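Local coordinates for anthrone oxidase-like protein (Streptomyces ambofaciens, PDB 5F9P) that probably acts as an oxygenase that opens ring B by C-C bond cleavage during the biosynthesis of atypical angucyclines, at residues A[125-130]-A[173-178]. Numbering follows the deposited sequence.
Sequences FTVFPV and FVISYS
Val174 O is held by two neighbouring groups of the facing strand: Phe128 N donates to it at 2.8 Å, with an N-H...O angle of 162°, and Val127 CA adds a longer C-H...O contact at 3.5 Å. Val174 N returns a bond to Phe128 O, and Thr126 and Ser176 exchange a second reciprocal pair, Ser176 N reaching Thr126 O at 2.9 Å. Two hydrogen-bonded pairs alternating with three non-hydrogen-bonded ones, and strand directions 159° apart, define a regular antiparallel ladder. On the face carrying Phe125, Val127 and Ile175, with CG anti to the backbone N (chi1 174°), the Phe125 ring leans toward the facing strand, and its CE1 meets Ile175 CG2 at 3.5 Å. Ile175 CG1 lies against Val127 CB at 3.9 Å. On the reverse face, the Phe128 ring receives Ser176 CB at its edge, in plane, 3.8 Å from CE1, while Thr126 CG2, from the same strand, lies above one ring face, offset toward the rim. Ser176 OG hydrogen-bonds His158 NE2 and a glycerol, probably from the crystallisation liquor, that may mark a pocket. Within the single-chain eight-stranded barrel, consistent with the dimeric alpha-beta barrel superfamily, strands 217-228 and 155-167 flank this pair; helix 135-142 packs on Phe128 and Val174, and strand 92-105 meets Val127 and Ile175.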
ATOM      1  N   PHE A 125      -1.517   1.758   6.694  1.00 12.69           N
ATOM      2  CA  PHE A 125      -2.248   1.677   5.433  1.00 12.35           C
ATOM      3  C   PHE A 125      -3.763   1.789   5.641  1.00 13.65           C
ATOM      4  O   PHE A 125      -4.321   1.163   6.544  1.00 12.58           O
ATOM      5  CB  PHE A 125      -1.913   0.343   4.753  1.00 10.94           C
ATOM      6  CG  PHE A 125      -2.707   0.065   3.519  1.00 10.35           C
ATOM      7  CD1 PHE A 125      -2.416   0.713   2.332  1.00 12.01           C
ATOM      8  CD2 PHE A 125      -3.741  -0.855   3.541  1.00 12.39           C
ATOM      9  CE1 PHE A 125      -3.144   0.449   1.191  1.00 15.74           C
ATOM     10  CE2 PHE A 125      -4.464  -1.121   2.410  1.00 13.38           C
ATOM     11  CZ  PHE A 125      -4.173  -0.464   1.227  1.00 14.32           C
ATOM     12  N   THR A 126      -4.413   2.595   4.805  1.00 11.11           N
ATOM     13  CA  THR A 126      -5.868   2.687   4.782  1.00 11.10           C
ATOM     14  C   THR A 126      -6.345   2.879   3.356  1.00 11.99           C
ATOM     15  O   THR A 126      -5.833   3.734   2.632  1.00  9.97           O
ATOM     16  CB  THR A 126      -6.405   3.878   5.622  1.00 12.28           C
ATOM     17  OG1 THR A 126      -5.955   3.758   6.975  1.00 14.36           O
ATOM     18  CG2 THR A 126      -7.934   3.886   5.609  1.00 11.76           C
ATOM     19  N   VAL A 127      -7.326   2.085   2.953  1.00 12.61           N
ATOM     20  CA  VAL A 127      -8.012   2.324   1.687  1.00 11.63           C
ATOM     21  C   VAL A 127      -9.407   2.830   2.012  1.00 14.16           C
ATOM     22  O   VAL A 127     -10.165   2.158   2.732  1.00 12.24           O
ATOM     23  CB  VAL A 127      -8.083   1.058   0.807  1.00 11.77           C
ATOM     24  CG1 VAL A 127      -8.547  -0.129   1.615  1.00 17.03           C
ATOM     25  CG2 VAL A 127      -9.008   1.288  -0.389  1.00 10.13           C
ATOM     26  N   PHE A 128      -9.724   4.028   1.516  1.00  8.50           N
ATOM     27  CA  PHE A 128     -11.028   4.655   1.756  1.00 11.29           C
ATOM     28  C   PHE A 128     -11.895   4.547   0.517  1.00 10.67           C
ATOM     29  O   PHE A 128     -11.544   5.096  -0.535  1.00 11.71           O
ATOM     30  CB  PHE A 128     -10.902   6.155   2.040  1.00  9.56           C
ATOM     31  CG  PHE A 128      -9.937   6.521   3.150  1.00 11.79           C
ATOM     32  CD1 PHE A 128      -8.589   6.659   2.896  1.00 10.20           C
ATOM     33  CD2 PHE A 128     -10.402   6.803   4.423  1.00 12.26           C
ATOM     34  CE1 PHE A 128      -7.703   7.028   3.903  1.00 11.21           C
ATOM     35  CE2 PHE A 128      -9.531   7.171   5.429  1.00 14.92           C
ATOM     36  CZ  PHE A 128      -8.174   7.292   5.169  1.00 11.89           C
ATOM     37  N   PRO A 129     -13.035   3.850   0.620  1.00 11.64           N
ATOM     38  CA  PRO A 129     -14.009   4.011  -0.465  1.00 12.83           C
ATOM     39  C   PRO A 129     -14.600   5.415  -0.331  1.00 10.77           C
ATOM     40  O   PRO A 129     -14.916   5.833   0.784  1.00 11.59           O
ATOM     41  CB  PRO A 129     -15.065   2.936  -0.162  1.00 11.17           C
ATOM     42  CG  PRO A 129     -14.965   2.713   1.301  1.00 14.65           C
ATOM     43  CD  PRO A 129     -13.524   2.966   1.691  1.00 14.75           C
ATOM     44  N   VAL A 130     -14.715   6.142  -1.435  1.00 12.95           N
ATOM     45  CA  VAL A 130     -15.250   7.504  -1.395  1.00 12.22           C
ATOM     46  C   VAL A 130     -16.345   7.686  -2.436  1.00 14.51           C
ATOM     47  O   VAL A 130     -16.490   6.875  -3.350  1.00 13.94           O
ATOM     48  CB  VAL A 130     -14.145   8.546  -1.664  1.00 14.79           C
ATOM     49  CG1 VAL A 130     -13.067   8.483  -0.564  1.00 13.78           C
ATOM     50  CG2 VAL A 130     -13.541   8.306  -3.021  1.00 12.56           C
ATOM     51  N   PHE A 173     -12.040   5.022  -4.938  1.00 13.11           N
ATOM     52  CA  PHE A 173     -11.290   4.818  -3.707  1.00 13.47           C
ATOM     53  C   PHE A 173      -9.978   5.600  -3.704  1.00 12.67           C
ATOM     54  O   PHE A 173      -9.445   5.953  -4.757  1.00 15.70           O
ATOM     55  CB  PHE A 173     -11.041   3.320  -3.465  1.00 10.33           C
ATOM     56  CG  PHE A 173     -10.127   2.693  -4.466  1.00 11.23           C
ATOM     57  CD1 PHE A 173     -10.611   2.260  -5.697  1.00 14.34           C
ATOM     58  CD2 PHE A 173      -8.783   2.531  -4.182  1.00 12.08           C
ATOM     59  CE1 PHE A 173      -9.761   1.673  -6.634  1.00 15.22           C
ATOM     60  CE2 PHE A 173      -7.923   1.947  -5.108  1.00 15.25           C
ATOM     61  CZ  PHE A 173      -8.410   1.521  -6.336  1.00 12.43           C
ATOM     62  N   VAL A 174      -9.475   5.900  -2.511  1.00 12.08           N
ATOM     63  CA  VAL A 174      -8.169   6.538  -2.380  1.00 11.94           C
ATOM     64  C   VAL A 174      -7.440   5.821  -1.272  1.00 11.73           C
ATOM     65  O   VAL A 174      -8.048   5.088  -0.491  1.00 12.41           O
ATOM     66  CB  VAL A 174      -8.246   8.029  -2.050  1.00 12.13           C
ATOM     67  CG1 VAL A 174      -9.028   8.765  -3.115  1.00 12.83           C
ATOM     68  CG2 VAL A 174      -8.868   8.239  -0.680  1.00  9.70           C
ATOM     69  N   ILE A 175      -6.131   6.023  -1.206  1.00 10.00           N
ATOM     70  CA  ILE A 175      -5.322   5.262  -0.268  1.00 11.26           C
ATOM     71  C   ILE A 175      -4.354   6.174   0.427  1.00 12.19           C
ATOM     72  O   ILE A 175      -3.778   7.078  -0.190  1.00 12.45           O
ATOM     73  CB  ILE A 175      -4.533   4.137  -0.988  1.00 12.40           C
ATOM     74  CG1 ILE A 175      -5.475   2.992  -1.346  1.00 12.70           C
ATOM     75  CG2 ILE A 175      -3.363   3.643  -0.115  1.00 10.54           C
ATOM     76  CD1 ILE A 175      -4.870   1.972  -2.286  1.00 15.47           C
ATOM     77  N   SER A 176      -4.200   5.938   1.725  1.00  9.64           N
ATOM     78  CA  SER A 176      -3.219   6.623   2.539  1.00 11.93           C
ATOM     79  C   SER A 176      -2.153   5.609   2.948  1.00  9.54           C
ATOM     80  O   SER A 176      -2.479   4.586   3.554  1.00 10.75           O
ATOM     81  CB  SER A 176      -3.901   7.162   3.803  1.00 10.07           C
ATOM     82  OG  SER A 176      -2.943   7.723   4.677  1.00 11.13           O
ATOM     83  N   TYR A 177      -0.894   5.886   2.637  1.00 10.95           N
ATOM     84  CA  TYR A 177       0.199   4.961   2.966  1.00  8.95           C
ATOM     85  C   TYR A 177       1.300   5.775   3.642  1.00 10.09           C
ATOM     86  O   TYR A 177       1.912   6.628   3.007  1.00 10.21           O
ATOM     87  CB  TYR A 177       0.711   4.298   1.677  1.00 11.71           C
ATOM     88  CG  TYR A 177       1.900   3.363   1.815  1.00 12.29           C
ATOM     89  CD1 TYR A 177       3.193   3.857   1.895  1.00 11.48           C
ATOM     90  CD2 TYR A 177       1.723   1.980   1.840  1.00 10.62           C
ATOM     91  CE1 TYR A 177       4.288   2.996   2.007  1.00 11.47           C
ATOM     92  CE2 TYR A 177       2.798   1.119   1.949  1.00 10.98           C
ATOM     93  CZ  TYR A 177       4.080   1.627   2.030  1.00 11.26           C
ATOM     94  OH  TYR A 177       5.150   0.757   2.136  1.00 11.20           O
ATOM     95  N   SER A 178       1.516   5.548   4.937  1.00  8.28           N
ATOM     96  CA  SER A 178       2.481   6.328   5.702  1.00  8.66           C
ATOM     97  C   SER A 178       3.551   5.482   6.414  1.00 11.10           C
ATOM     98  O   SER A 178       3.337   4.305   6.716  1.00 11.50           O
ATOM     99  CB  SER A 178       1.777   7.271   6.697  1.00  9.59           C
ATOM    100  OG  SER A 178       0.968   6.590   7.645  1.00 11.02           O
TER